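Local coordinates for molybdopterin-guanine dinucleotide biosynthesis protein B (Bacillus subtilis subsp. spizizenii, PDB 4OYH), which probably binds GTP, hydrolyses it weakly, and may serve as an adapter for efficient synthesis and use of the molybdopterin guanine dinucleotide cofactor, at residues 14-19 with 116-121; 28-33 with 165-170; 37-42 with 102-107; 123-128 with 146-151. The protein carries 2 engineered substitutions. All coordinates share one frame; numbering follows the deposited sequence.

Contact 1. Residues 14-19 with 116-121; sequences QVVGFQ and YPKVVI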
loop_
_atom_site.group_PDB
_atom_site.type_symbol
_atom_site.label_atom_id
_atom_site.label_comp_id
_atom_site.label_asym_id
_atom_site.label_seq_id
_atom_site.Cartn_x
_atom_site.Cartn_y
_atom_site.Cartn_z
ATOM N N GLN A 14 -12.276 -10.039 -13.582
ATOM C CA GLN A 14 -12.409 -8.609 -13.687
ATOM C C GLN A 14 -13.877 -8.158 -13.850
ATOM O O GLN A 14 -14.759 -8.898 -14.307
ATOM C CB GLN A 14 -11.587 -8.079 -14.843
ATOM C CG GLN A 14 -10.202 -8.571 -14.975
ATOM C CD GLN A 14 -9.513 -8.024 -16.222
ATOM O OE1 GLN A 14 -8.959 -8.769 -17.040
ATOM N NE2 GLN A 14 -9.505 -6.712 -16.347
ATOM N N VAL A 15 -14.100 -6.917 -13.470
ATOM C CA VAL A 15 -15.344 -6.202 -13.738
ATOM C C VAL A 15 -15.058 -4.914 -14.519
ATOM O O VAL A 15 -14.266 -4.074 -14.086
ATOM C CB VAL A 15 -16.077 -5.845 -12.455
ATOM C CG1 VAL A 15 -17.371 -5.129 -12.797
ATOM C CG2 VAL A 15 -16.350 -7.105 -11.666
ATOM N N VAL A 16 -15.670 -4.815 -15.692
ATOM C CA VAL A 16 -15.481 -3.691 -16.577
ATOM C C VAL A 16 -16.834 -3.154 -17.015
ATOM O O VAL A 16 -17.803 -3.889 -17.101
ATOM C CB VAL A 16 -14.638 -4.039 -17.822
ATOM C CG1 VAL A 16 -13.353 -4.665 -17.422
ATOM C CG2 VAL A 16 -15.384 -4.881 -18.782
ATOM N N GLY A 17 -16.875 -1.862 -17.299
ATOM C CA GLY A 17 -18.120 -1.128 -17.484
ATOM C C GLY A 17 -17.809 0.367 -17.383
ATOM O O GLY A 17 -16.924 0.749 -16.624
ATOM N N PHE A 18 -18.495 1.193 -18.178
ATOM C CA PHE A 18 -18.466 2.666 -18.031
ATOM C C PHE A 18 -18.822 3.132 -16.627
ATOM O O PHE A 18 -19.460 2.411 -15.841
ATOM C CB PHE A 18 -19.418 3.339 -19.055
ATOM C CG PHE A 18 -18.957 3.170 -20.485
ATOM C CD1 PHE A 18 -17.776 3.731 -20.904
ATOM C CD2 PHE A 18 -19.661 2.411 -21.379
ATOM C CE1 PHE A 18 -17.334 3.567 -22.182
ATOM C CE2 PHE A 18 -19.218 2.254 -22.655
ATOM C CZ PHE A 18 -18.049 2.825 -23.049
ATOM N N GLN A 19 -18.378 4.342 -16.309
ATOM C CA GLN A 19 -18.737 4.993 -15.055
ATOM C C GLN A 19 -20.234 4.947 -14.831
ATOM O O GLN A 19 -21.013 5.123 -15.770
ATOM C CB GLN A 19 -18.233 6.424 -15.077
ATOM C CG GLN A 19 -18.263 7.135 -13.748
ATOM C CD GLN A 19 -17.809 8.567 -13.898
ATOM O OE1 GLN A 19 -16.867 8.849 -14.649
ATOM N NE2 GLN A 19 -18.492 9.487 -13.216
ATOM N N TYR A 116 -7.691 -11.394 -18.617
ATOM C CA TYR A 116 -8.331 -12.276 -17.634
ATOM C C TYR A 116 -9.802 -12.318 -17.823
ATOM O O TYR A 116 -10.377 -11.460 -18.485
ATOM C CB TYR A 116 -7.950 -11.857 -16.222
ATOM C CG TYR A 116 -6.468 -11.785 -16.110
ATOM C CD1 TYR A 116 -5.704 -12.961 -16.008
ATOM C CD2 TYR A 116 -5.805 -10.576 -16.199
ATOM C CE1 TYR A 116 -4.320 -12.915 -15.956
ATOM C CE2 TYR A 116 -4.416 -10.510 -16.148
ATOM C CZ TYR A 116 -3.675 -11.698 -16.022
ATOM O OH TYR A 116 -2.306 -11.647 -15.956
ATOM N N PRO A 117 -10.431 -13.380 -17.326
ATOM C CA PRO A 117 -11.870 -13.481 -17.537
ATOM C C PRO A 117 -12.559 -12.255 -16.940
ATOM O O PRO A 117 -12.067 -11.750 -15.949
ATOM C CB PRO A 117 -12.266 -14.744 -16.793
ATOM C CG PRO A 117 -10.980 -15.485 -16.543
ATOM C CD PRO A 117 -9.906 -14.454 -16.484
ATOM N N LYS A 118 -13.663 -11.793 -17.497
ATOM C CA LYS A 118 -14.223 -10.568 -17.006
ATOM C C LYS A 118 -15.693 -10.551 -17.173
ATOM O O LYS A 118 -16.234 -11.228 -18.014
ATOM C CB LYS A 118 -13.595 -9.385 -17.704
ATOM C CG LYS A 118 -13.391 -9.523 -19.169
ATOM C CD LYS A 118 -12.544 -8.382 -19.680
ATOM C CE LYS A 118 -11.096 -8.472 -19.261
ATOM N NZ LYS A 118 -10.267 -9.315 -20.166
ATOM N N VAL A 119 -16.336 -9.819 -16.286
ATOM C CA VAL A 119 -17.767 -9.631 -16.354
ATOM C C VAL A 119 -17.961 -8.187 -16.861
ATOM O O VAL A 119 -17.264 -7.265 -16.413
ATOM C CB VAL A 119 -18.394 -9.918 -14.978
ATOM C CG1 VAL A 119 -19.731 -9.246 -14.828
ATOM C CG2 VAL A 119 -18.505 -11.434 -14.788
ATOM N N VAL A 120 -18.829 -8.017 -17.850
ATOM C CA VAL A 120 -19.054 -6.713 -18.487
ATOM C C VAL A 120 -20.427 -6.231 -18.059
ATOM O O VAL A 120 -21.393 -6.960 -18.220
ATOM C CB VAL A 120 -18.974 -6.780 -20.042
ATOM C CG1 VAL A 120 -19.306 -5.429 -20.682
ATOM C CG2 VAL A 120 -17.609 -7.217 -20.483
ATOM N N ILE A 121 -20.474 -5.042 -17.467
ATOM C CA ILE A 121 -21.711 -4.317 -17.141
ATOM C C ILE A 121 -22.045 -3.316 -18.254
ATOM O O ILE A 121 -21.229 -2.462 -18.588
ATOM C CB ILE A 121 -21.627 -3.496 -15.877
ATOM C CG1 ILE A 121 -20.732 -4.138 -14.823
ATOM C CG2 ILE A 121 -23.037 -3.202 -15.354
ATOM C CD1 ILE A 121 -21.198 -5.426 -14.326
#

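Contact 2. Residues 28-33 with 165-170; sequences ERILEK and DLVLSQ. Engineered in segment 165-170: Leu166 (natural residue Phe).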
loop_
_atom_site.group_PDB
_atom_site.type_symbol
_atom_site.label_atom_id
_atom_site.label_comp_id
_atom_site.label_asym_id
_atom_site.label_seq_id
_atom_site.Cartn_x
_atom_site.Cartn_y
_atom_site.Cartn_z
ATOM N N GLU A 28 -18.975 -4.896 -4.389
ATOM C CA GLU A 28 -19.332 -4.904 -2.980
ATOM C C GLU A 28 -20.060 -6.158 -2.585
ATOM O O GLU A 28 -19.706 -6.807 -1.605
ATOM C CB GLU A 28 -20.230 -3.728 -2.674
ATOM C CG GLU A 28 -19.607 -2.629 -1.940
ATOM C CD GLU A 28 -20.639 -1.978 -1.060
ATOM O OE1 GLU A 28 -21.674 -1.542 -1.619
ATOM O OE2 GLU A 28 -20.421 -1.921 0.182
ATOM N N ARG A 29 -21.126 -6.452 -3.323
ATOM C CA ARG A 29 -21.852 -7.700 -3.170
ATOM C C ARG A 29 -20.941 -8.920 -3.235
ATOM O O ARG A 29 -21.028 -9.812 -2.398
ATOM C CB ARG A 29 -22.932 -7.817 -4.224
ATOM C CG ARG A 29 -24.327 -7.908 -3.665
ATOM C CD ARG A 29 -24.805 -6.558 -3.134
ATOM N NE ARG A 29 -26.154 -6.216 -3.597
ATOM C CZ ARG A 29 -26.518 -6.097 -4.877
ATOM N NH1 ARG A 29 -25.649 -6.297 -5.865
ATOM N NH2 ARG A 29 -27.768 -5.774 -5.171
ATOM N N ILE A 30 -20.031 -8.951 -4.190
ATOM C CA ILE A 30 -19.086 -10.064 -4.282
ATOM C C ILE A 30 -18.135 -10.165 -3.103
ATOM O O ILE A 30 -17.832 -11.262 -2.630
ATOM C CB ILE A 30 -18.228 -9.955 -5.516
ATOM C CG1 ILE A 30 -19.102 -9.980 -6.779
ATOM C CG2 ILE A 30 -17.152 -11.057 -5.511
ATOM C CD1 ILE A 30 -18.375 -9.426 -8.005
ATOM N N LEU A 31 -17.595 -9.035 -2.666
ATOM C CA LEU A 31 -16.650 -9.087 -1.562
ATOM C C LEU A 31 -17.317 -9.487 -0.235
ATOM O O LEU A 31 -16.745 -10.278 0.528
ATOM C CB LEU A 31 -15.935 -7.761 -1.408
ATOM C CG LEU A 31 -15.024 -7.395 -2.572
ATOM C CD1 LEU A 31 -14.481 -5.974 -2.409
ATOM C CD2 LEU A 31 -13.883 -8.407 -2.701
ATOM N N GLU A 32 -18.519 -8.974 0.017
ATOM C CA GLU A 32 -19.285 -9.318 1.220
ATOM C C GLU A 32 -19.455 -10.832 1.251
ATOM O O GLU A 32 -19.092 -11.493 2.221
ATOM C CB GLU A 32 -20.653 -8.603 1.243
ATOM C CG GLU A 32 -20.579 -7.062 1.506
ATOM C CD GLU A 32 -21.707 -6.221 0.856
ATOM O OE1 GLU A 32 -21.761 -4.991 1.090
ATOM O OE2 GLU A 32 -22.534 -6.776 0.108
ATOM N N LYS A 33 -19.945 -11.393 0.157
ATOM C CA LYS A 33 -20.165 -12.821 0.129
ATOM C C LYS A 33 -18.863 -13.628 0.194
ATOM O O LYS A 33 -18.891 -14.754 0.654
ATOM C CB LYS A 33 -20.972 -13.224 -1.104
ATOM C CG LYS A 33 -21.762 -14.505 -0.880
ATOM C CD LYS A 33 -22.980 -14.617 -1.789
ATOM C CE LYS A 33 -23.814 -15.860 -1.457
ATOM N NZ LYS A 33 -24.766 -16.261 -2.552
ATOM N N ASP A 165 -22.684 -15.051 -7.736
ATOM C CA ASP A 165 -22.297 -16.452 -7.457
ATOM C C ASP A 165 -21.443 -17.003 -8.604
ATOM O O ASP A 165 -20.553 -17.827 -8.395
ATOM C CB ASP A 165 -23.530 -17.355 -7.259
ATOM C CG ASP A 165 -24.185 -17.206 -5.863
ATOM O OD1 ASP A 165 -23.565 -16.633 -4.939
ATOM O OD2 ASP A 165 -25.331 -17.690 -5.684
ATOM N N LEU A 166 -21.710 -16.533 -9.818
ATOM C CA LEU A 166 -20.933 -16.944 -10.959
ATOM C C LEU A 166 -19.526 -16.423 -10.764
ATOM O O LEU A 166 -18.567 -17.097 -11.078
ATOM C CB LEU A 166 -21.560 -16.442 -12.273
ATOM C CG LEU A 166 -20.801 -16.732 -13.570
ATOM C CD1 LEU A 166 -21.724 -16.702 -14.737
ATOM C CD2 LEU A 166 -19.720 -15.715 -13.856
ATOM N N VAL A 167 -19.373 -15.238 -10.214
ATOM C CA VAL A 167 -18.025 -14.710 -10.104
ATOM C C VAL A 167 -17.245 -15.471 -9.044
ATOM O O VAL A 167 -16.064 -15.748 -9.208
ATOM C CB VAL A 167 -18.021 -13.213 -9.782
ATOM C CG1 VAL A 167 -16.594 -12.729 -9.555
ATOM C CG2 VAL A 167 -18.642 -12.429 -10.899
ATOM N N LEU A 168 -17.927 -15.841 -7.972
ATOM C CA LEU A 168 -17.272 -16.486 -6.852
ATOM C C LEU A 168 -16.846 -17.885 -7.198
ATOM O O LEU A 168 -15.817 -18.386 -6.715
ATOM C CB LEU A 168 -18.199 -16.490 -5.640
ATOM C CG LEU A 168 -18.320 -15.114 -4.988
ATOM C CD1 LEU A 168 -19.603 -14.967 -4.205
ATOM C CD2 LEU A 168 -17.163 -14.912 -4.090
ATOM N N SER A 169 -17.599 -18.523 -8.065
ATOM C CA SER A 169 -17.259 -19.886 -8.418
ATOM C C SER A 169 -15.994 -19.830 -9.254
ATOM O O SER A 169 -15.159 -20.741 -9.165
ATOM C CB SER A 169 -18.416 -20.600 -9.153
ATOM O OG SER A 169 -18.374 -20.374 -10.554
ATOM N N GLN A 170 -15.816 -18.756 -10.031
ATOM C CA GLN A 170 -14.622 -18.662 -10.875
ATOM C C GLN A 170 -13.448 -18.277 -10.009
ATOM O O GLN A 170 -12.322 -18.652 -10.287
ATOM C CB GLN A 170 -14.782 -17.640 -12.010
ATOM C CG GLN A 170 -16.025 -17.810 -12.887
ATOM C CD GLN A 170 -16.128 -19.172 -13.493
ATOM O OE1 GLN A 170 -15.313 -19.567 -14.319
ATOM N NE2 GLN A 170 -17.125 -19.907 -13.082
#

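Contact 3. Residues 37-42 with 102-107; sequences QGLNLG and ETDCLL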
loop_
_atom_site.group_PDB
_atom_site.type_symbol
_atom_site.label_atom_id
_atom_site.label_comp_id
_atom_site.label_asym_id
_atom_site.label_seq_id
_atom_site.Cartn_x
_atom_site.Cartn_y
_atom_site.Cartn_z
ATOM N N GLN A 37 -17.801 -17.493 3.847
ATOM C CA GLN A 37 -17.026 -18.414 2.992
ATOM C C GLN A 37 -15.522 -18.312 3.220
ATOM O O GLN A 37 -14.777 -19.135 2.720
ATOM C CB GLN A 37 -17.289 -18.207 1.494
ATOM C CG GLN A 37 -18.753 -18.034 1.133
ATOM C CD GLN A 37 -19.075 -18.436 -0.284
ATOM O OE1 GLN A 37 -18.353 -19.212 -0.906
ATOM N NE2 GLN A 37 -20.186 -17.926 -0.795
ATOM N N GLY A 38 -15.063 -17.320 3.972
ATOM C CA GLY A 38 -13.662 -17.273 4.358
ATOM C C GLY A 38 -12.690 -17.212 3.199
ATOM O O GLY A 38 -11.478 -17.357 3.373
ATOM N N LEU A 39 -13.229 -16.984 2.009
ATOM C CA LEU A 39 -12.428 -16.858 0.815
ATOM C C LEU A 39 -11.484 -15.672 0.998
ATOM O O LEU A 39 -11.862 -14.660 1.582
ATOM C CB LEU A 39 -13.338 -16.698 -0.397
ATOM C CG LEU A 39 -12.650 -16.468 -1.738
ATOM C CD1 LEU A 39 -11.829 -17.678 -2.181
ATOM C CD2 LEU A 39 -13.695 -16.096 -2.773
ATOM N N ASN A 40 -10.246 -15.814 0.536
ATOM C CA ASN A 40 -9.203 -14.814 0.804
ATOM C C ASN A 40 -8.812 -14.082 -0.501
ATOM O O ASN A 40 -7.931 -14.486 -1.280
ATOM C CB ASN A 40 -8.015 -15.500 1.489
ATOM C CG ASN A 40 -6.771 -14.663 1.513
ATOM O OD1 ASN A 40 -6.811 -13.429 1.481
ATOM N ND2 ASN A 40 -5.633 -15.341 1.569
ATOM N N LEU A 41 -9.504 -12.981 -0.719
ATOM C CA LEU A 41 -9.614 -12.403 -2.027
ATOM C C LEU A 41 -9.239 -10.927 -1.969
ATOM O O LEU A 41 -9.684 -10.212 -1.090
ATOM C CB LEU A 41 -11.034 -12.626 -2.543
ATOM C CG LEU A 41 -11.595 -11.767 -3.689
ATOM C CD1 LEU A 41 -11.093 -12.159 -5.069
ATOM C CD2 LEU A 41 -13.056 -11.901 -3.622
ATOM N N GLY A 42 -8.381 -10.511 -2.893
ATOM C CA GLY A 42 -7.927 -9.145 -2.981
ATOM C C GLY A 42 -8.807 -8.359 -3.938
ATOM O O GLY A 42 -9.599 -8.912 -4.661
ATOM N N GLU A 102 0.074 -12.742 -0.321
ATOM C CA GLU A 102 -0.526 -14.041 -0.041
ATOM C C GLU A 102 -2.046 -14.042 -0.034
ATOM O O GLU A 102 -2.654 -14.604 0.871
ATOM C CB GLU A 102 -0.011 -14.576 1.296
ATOM C CG GLU A 102 1.515 -14.696 1.364
ATOM C CD GLU A 102 1.986 -15.390 2.647
ATOM O OE1 GLU A 102 1.106 -15.757 3.474
ATOM O OE2 GLU A 102 3.224 -15.560 2.830
ATOM N N THR A 103 -2.651 -13.454 -1.063
ATOM C CA THR A 103 -4.091 -13.566 -1.266
ATOM C C THR A 103 -4.353 -14.850 -2.049
ATOM O O THR A 103 -3.462 -15.322 -2.724
ATOM C CB THR A 103 -4.671 -12.330 -2.034
ATOM O OG1 THR A 103 -4.001 -12.186 -3.286
ATOM C CG2 THR A 103 -4.488 -11.029 -1.237
ATOM N N ASP A 104 -5.561 -15.402 -1.975
ATOM C CA ASP A 104 -5.926 -16.608 -2.756
ATOM C C ASP A 104 -6.276 -16.308 -4.212
ATOM O O ASP A 104 -6.213 -17.169 -5.073
ATOM C CB ASP A 104 -7.161 -17.320 -2.172
ATOM C CG ASP A 104 -6.930 -17.932 -0.796
ATOM O OD1 ASP A 104 -5.748 -18.170 -0.417
ATOM O OD2 ASP A 104 -7.965 -18.201 -0.116
ATOM N N CYS A 105 -6.732 -15.091 -4.462
ATOM C CA CYS A 105 -7.345 -14.758 -5.733
ATOM C C CYS A 105 -7.579 -13.253 -5.824
ATOM O O CYS A 105 -7.260 -12.517 -4.892
ATOM C CB CYS A 105 -8.653 -15.521 -5.904
ATOM S SG CYS A 105 -9.786 -15.338 -4.521
ATOM N N LEU A 106 -8.108 -12.789 -6.947
ATOM C CA LEU A 106 -8.162 -11.346 -7.158
ATOM C C LEU A 106 -9.331 -10.894 -8.024
ATOM O O LEU A 106 -9.590 -11.423 -9.117
ATOM C CB LEU A 106 -6.834 -10.882 -7.736
ATOM C CG LEU A 106 -6.734 -9.408 -8.147
ATOM C CD1 LEU A 106 -6.859 -8.442 -6.919
ATOM C CD2 LEU A 106 -5.458 -9.206 -8.894
ATOM N N LEU A 107 -10.047 -9.927 -7.460
ATOM C CA LEU A 107 -11.106 -9.173 -8.116
ATOM C C LEU A 107 -10.518 -7.875 -8.620
ATOM O O LEU A 107 -9.951 -7.114 -7.842
ATOM C CB LEU A 107 -12.255 -8.854 -7.148
ATOM C CG LEU A 107 -13.720 -9.120 -7.497
ATOM C CD1 LEU A 107 -14.618 -8.210 -6.715
ATOM C CD2 LEU A 107 -14.006 -9.004 -8.934
#

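Contact 4. Residues 123-128 with 146-151; sequences SEKEDL and HMTEHQ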
loop_
_atom_site.group_PDB
_atom_site.type_symbol
_atom_site.label_atom_id
_atom_site.label_comp_id
_atom_site.label_asym_id
_atom_site.label_seq_id
_atom_site.Cartn_x
_atom_site.Cartn_y
_atom_site.Cartn_z
ATOM N N SER A 123 -24.669 -0.375 -19.427
ATOM C CA SER A 123 -25.770 0.548 -19.130
ATOM C C SER A 123 -26.711 0.576 -20.332
ATOM O O SER A 123 -27.916 0.686 -20.168
ATOM C CB SER A 123 -25.265 1.960 -18.795
ATOM O OG SER A 123 -24.728 2.618 -19.931
ATOM N N GLU A 124 -26.148 0.419 -21.530
ATOM C CA GLU A 124 -26.900 0.460 -22.788
ATOM C C GLU A 124 -26.320 -0.542 -23.796
ATOM O O GLU A 124 -25.107 -0.768 -23.833
ATOM C CB GLU A 124 -26.858 1.882 -23.387
ATOM C CG GLU A 124 -27.856 2.125 -24.532
ATOM C CD GLU A 124 -28.995 3.090 -24.163
ATOM O OE1 GLU A 124 -30.039 3.084 -24.868
ATOM O OE2 GLU A 124 -28.849 3.855 -23.177
ATOM N N LYS A 125 -27.180 -1.095 -24.646
ATOM C CA LYS A 125 -26.776 -2.127 -25.585
ATOM C C LYS A 125 -25.572 -1.710 -26.378
ATOM O O LYS A 125 -24.785 -2.552 -26.796
ATOM C CB LYS A 125 -27.925 -2.463 -26.530
ATOM C CG LYS A 125 -27.650 -3.650 -27.445
ATOM C CD LYS A 125 -27.704 -3.273 -28.922
ATOM C CE LYS A 125 -29.142 -3.129 -29.432
ATOM N NZ LYS A 125 -29.946 -2.099 -28.699
ATOM N N GLU A 126 -25.407 -0.408 -26.563
ATOM C CA GLU A 126 -24.317 0.119 -27.371
ATOM C C GLU A 126 -23.084 0.390 -26.517
ATOM O O GLU A 126 -22.078 0.910 -27.021
ATOM C CB GLU A 126 -24.758 1.397 -28.103
ATOM C CG GLU A 126 -23.842 1.817 -29.285
ATOM C CD GLU A 126 -24.099 1.039 -30.579
ATOM O OE1 GLU A 126 -25.187 1.212 -31.183
ATOM O OE2 GLU A 126 -23.203 0.268 -30.996
ATOM N N ASP A 127 -23.139 0.039 -25.232
ATOM C CA ASP A 127 -21.921 0.072 -24.416
ATOM C C ASP A 127 -20.922 -1.010 -24.870
ATOM O O ASP A 127 -19.718 -0.747 -24.938
ATOM C CB ASP A 127 -22.214 -0.115 -22.928
ATOM C CG ASP A 127 -22.656 1.168 -22.240
ATOM O OD1 ASP A 127 -22.432 2.282 -22.770
ATOM O OD2 ASP A 127 -23.232 1.053 -21.145
ATOM N N LEU A 128 -21.419 -2.202 -25.202
ATOM C CA LEU A 128 -20.540 -3.345 -25.485
ATOM C C LEU A 128 -19.551 -3.073 -26.608
ATOM O O LEU A 128 -18.508 -3.709 -26.668
ATOM C CB LEU A 128 -21.359 -4.588 -25.829
ATOM C CG LEU A 128 -20.648 -5.937 -25.620
ATOM C CD1 LEU A 128 -20.226 -6.175 -24.175
ATOM C CD2 LEU A 128 -21.547 -7.071 -26.063
ATOM N N HIS A 146 -33.644 -4.075 -22.768
ATOM C CA HIS A 146 -32.974 -3.688 -24.011
ATOM C C HIS A 146 -32.168 -4.806 -24.688
ATOM O O HIS A 146 -31.644 -4.602 -25.784
ATOM C CB HIS A 146 -32.034 -2.503 -23.744
ATOM C CG HIS A 146 -30.716 -2.883 -23.136
ATOM N ND1 HIS A 146 -29.640 -2.027 -23.103
ATOM C CD2 HIS A 146 -30.303 -4.026 -22.531
ATOM C CE1 HIS A 146 -28.618 -2.620 -22.511
ATOM N NE2 HIS A 146 -28.999 -3.837 -22.159
ATOM N N MET A 147 -32.053 -5.969 -24.047
ATOM C CA MET A 147 -31.017 -6.929 -24.438
ATOM C C MET A 147 -31.295 -7.678 -25.742
ATOM O O MET A 147 -32.112 -8.599 -25.792
ATOM C CB MET A 147 -30.770 -7.948 -23.314
ATOM C CG MET A 147 -31.953 -8.796 -22.862
ATOM S SD MET A 147 -31.961 -8.943 -21.059
ATOM C CE MET A 147 -32.146 -10.702 -20.809
ATOM N N THR A 148 -30.601 -7.261 -26.796
ATOM C CA THR A 148 -30.466 -8.083 -27.988
ATOM C C THR A 148 -29.725 -9.327 -27.524
ATOM O O THR A 148 -28.763 -9.227 -26.764
ATOM C CB THR A 148 -29.704 -7.352 -29.134
ATOM O OG1 THR A 148 -30.012 -7.958 -30.394
ATOM C CG2 THR A 148 -28.188 -7.368 -28.915
ATOM N N GLU A 149 -30.186 -10.500 -27.935
ATOM C CA GLU A 149 -29.574 -11.733 -27.461
ATOM C C GLU A 149 -28.138 -11.848 -27.972
ATOM O O GLU A 149 -27.891 -11.755 -29.179
ATOM C CB GLU A 149 -30.395 -12.949 -27.897
ATOM C CG GLU A 149 -29.827 -14.270 -27.406
ATOM C CD GLU A 149 -29.550 -14.261 -25.916
ATOM O OE1 GLU A 149 -30.495 -14.504 -25.135
ATOM O OE2 GLU A 149 -28.391 -14.001 -25.528
ATOM N N HIS A 150 -27.198 -12.045 -27.046
ATOM C CA HIS A 150 -25.785 -12.098 -27.407
ATOM C C HIS A 150 -25.158 -13.473 -27.242
ATOM O O HIS A 150 -25.111 -14.065 -26.156
ATOM C CB HIS A 150 -24.981 -11.089 -26.608
ATOM C CG HIS A 150 -23.972 -10.367 -27.434
ATOM N ND1 HIS A 150 -24.308 -9.693 -28.589
ATOM C CD2 HIS A 150 -22.631 -10.227 -27.295
ATOM C CE1 HIS A 150 -23.222 -9.157 -29.119
ATOM N NE2 HIS A 150 -22.193 -9.468 -28.350
ATOM N N GLN A 151 -24.656 -13.936 -28.372
ATOM C CA GLN A 151 -24.047 -15.227 -28.519
ATOM C C GLN A 151 -22.875 -15.394 -27.579
ATOM O O GLN A 151 -22.113 -14.460 -27.349
ATOM C CB GLN A 151 -23.575 -15.398 -29.965
ATOM C CG GLN A 151 -23.793 -16.766 -30.550
ATOM C CD GLN A 151 -22.488 -17.495 -30.820
ATOM O OE1 GLN A 151 -21.552 -17.465 -30.001
ATOM N NE2 GLN A 151 -22.414 -18.156 -31.980
#

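Contact 1. Residues 14-19 with 116-121
Gln14 is held by residues 117-119 through both backbone polar groups: its N donates to Pro117 O (2.9 Å), and its O accepts from Val119 N (2.7 Å). The parallel ladder between strands 12-16 and 118-122 continues with Val16 N on Val119 O at 3.0 Å, then Ile121 N on Val16 O at 2.9 Å, just before Gly17, where the probable P-loop begins. The side chain of Gln14, extended beyond CG, lies alongside that of Lys118. Gln14 OE1 sits in the plane of the Tyr116 ring, at the edge, and takes a weak bond from Tyr116 N (3.3 Å), while NE2 donates to Phe111 O. Lys118 bends back at its last two torsions (chi3 72°, chi4 85°), bringing NZ to Tyr116 O at 2.7 Å; Ala114 O and Val134 O also accept from it. Val16 CG2 touches Val120 CG2 at 3.6 Å. The buried Lys118 ammonium, probably steadied by these carbonyl dipoles, ties the loop ahead of strand 118-122 to that before strand 136-141.

Contact 2. Residues 28-33 with 165-170
Ile30 lays its CG2 branch against CD2 of Leu168, 4.1 Å away, the two side chains sliding past each other in opposite directions. Its other branch ends at CD1, which meets both methyls of Val167, CG1 being nearest at 4.1 Å; here the side chains cross at about a right angle. The helical segments 28-33 and 165-170 approach to 9.9 Å between axes and cross at -54°, and Ile30 fills the middle of the interface.

Toward its partly exposed margin, Lys33 works in two ways. Its aliphatic part covers Leu168, with CB 3.8 Å from CD1, and the fully extended chain then carries NZ to Asp165 OD1 in a salt bridge of 2.7 Å that uses the syn lone pair of that oxygen. The CB of Asp165 points away from the other helix, and its first torsion (chi1 -78°) returns the carboxylate to the lysine. An alanine at Lys33 would probably leave the Asp165 carboxylate without its charged mate and thin the aliphatic cover over the CD1 methyl of Leu168.

Both helices pack on one face of the central parallel sheet. Val167 also rests on Phe26 of helix 23-35, and Leu168 on Leu39. Leu31 turns away from this contact to Leu41 and Cys43 of strand 41-46, touching Gln66 of the second subunit as well.

Contact 3. Residues 37-42 with 102-107
The carbonyl of Asn40 receives two successive amides where the chains first meet: Asp104 N at 2.6 Å and, weakly, Cys105 N. This is the entry to the parallel pairing of strand 41-46, the outermost of this chain's sheet on that side, with strand 105-109 in a P-loop NTPase fold, and the touching parts of the chains arrive 81° apart in direction. Asn40 adds its own amide. ND2 donates to Glu102 O at 3.1 Å, in the carbonyl plane and on a lone pair, at the residue where a Schellman motif ends helix 91-100. With CG anti to the backbone N (chi1 166°), the Asn40 side chain stands about perpendicular to that of Asp104, whose OD2 takes a weak bond from Asn40 N. Glu102, Thr103 and Asp104 probably belong to the GTP site, as in a close relative, and Arg87 of the second subunit packs on Asn40 and Thr103. Regular pairing then follows: Gly42 N bonds to Cys105 O and Leu107 N to Gly42 O, both at 3.0 Å. On the face toward helix 23-35, Leu41 CD1 touches Cys105 SG at 3.5 Å and lies 3.4 Å from Leu107 N.

Contact 4. Residues 123-128 with 146-151
Lys125, just ahead of the short, weakly bonded helix 127-130, faces His146 and Thr148 at the protein surface, where the loop after strand 118-122 meets that between strands 136-141 and 155-156, and the closest CA atoms, those of Lys125 and Met147, remain 6.5 Å apart. His146 does most of the bridging. Its CG stands between the backbone N and the carbonyl carbon (chi1 80°), which turns the imidazole onto the chain at Glu124 and Lys125. Glu124 CA lies in the ring plane beyond the edge, ND1 comes within 3.0 Å of Lys125 N, and Lys125 CB makes an off-centre CH-pi contact 4.3 Å from the ring centroid. Lys125 CG meets Thr148 CG2 at 4.0 Å, the two side chains crossing at about a right angle. Leu128 and His150 approach from opposite directions, CD2 being 3.4 Å from NE2.

Asp127 braces the loop that meets the imidazole, its OD2 accepting from Ser123 N (2.7 Å) and Glu124 N (3.0 Å). The His146 ring also meets that of Tyr141, with planes at about 85°. With a glycine in place of His146, Lys125 and the Tyr141 ring would probably lose a neighbour and a gap open between the loops. The contact rests largely on the His146 ring and on aliphatic groups, and the charged ends of Glu124 and Lys125 might pull the imidazole's ionisation in opposing directions.

How the contacts relate
From the N terminus, strand 12-16 opens contact 1, helix 23-35 contact 2, and residues 37-42 contact 3. Contact 3 closes first, at 102-107, so its loop lies wholly within those of contacts 1 and 2. Contact 1 closes next at 116-121; contact 2 waits until 165-170, and the two therefore cross. Contact 4 follows contact 1 in series and falls inside the long loop of contact 2. Contacts 1 and 3 pair strands of one parallel sheet, with Val15 touching Leu107. Contact 2 lays two helices against them, helix 23-35 through Ile30 and Leu31 on Leu107, helix 161-171 through Val167 on Val119 and Leu168 on Leu39. Contact 4, reaching the sheet at Val120-Leu128, ties surface loops far from contact 3.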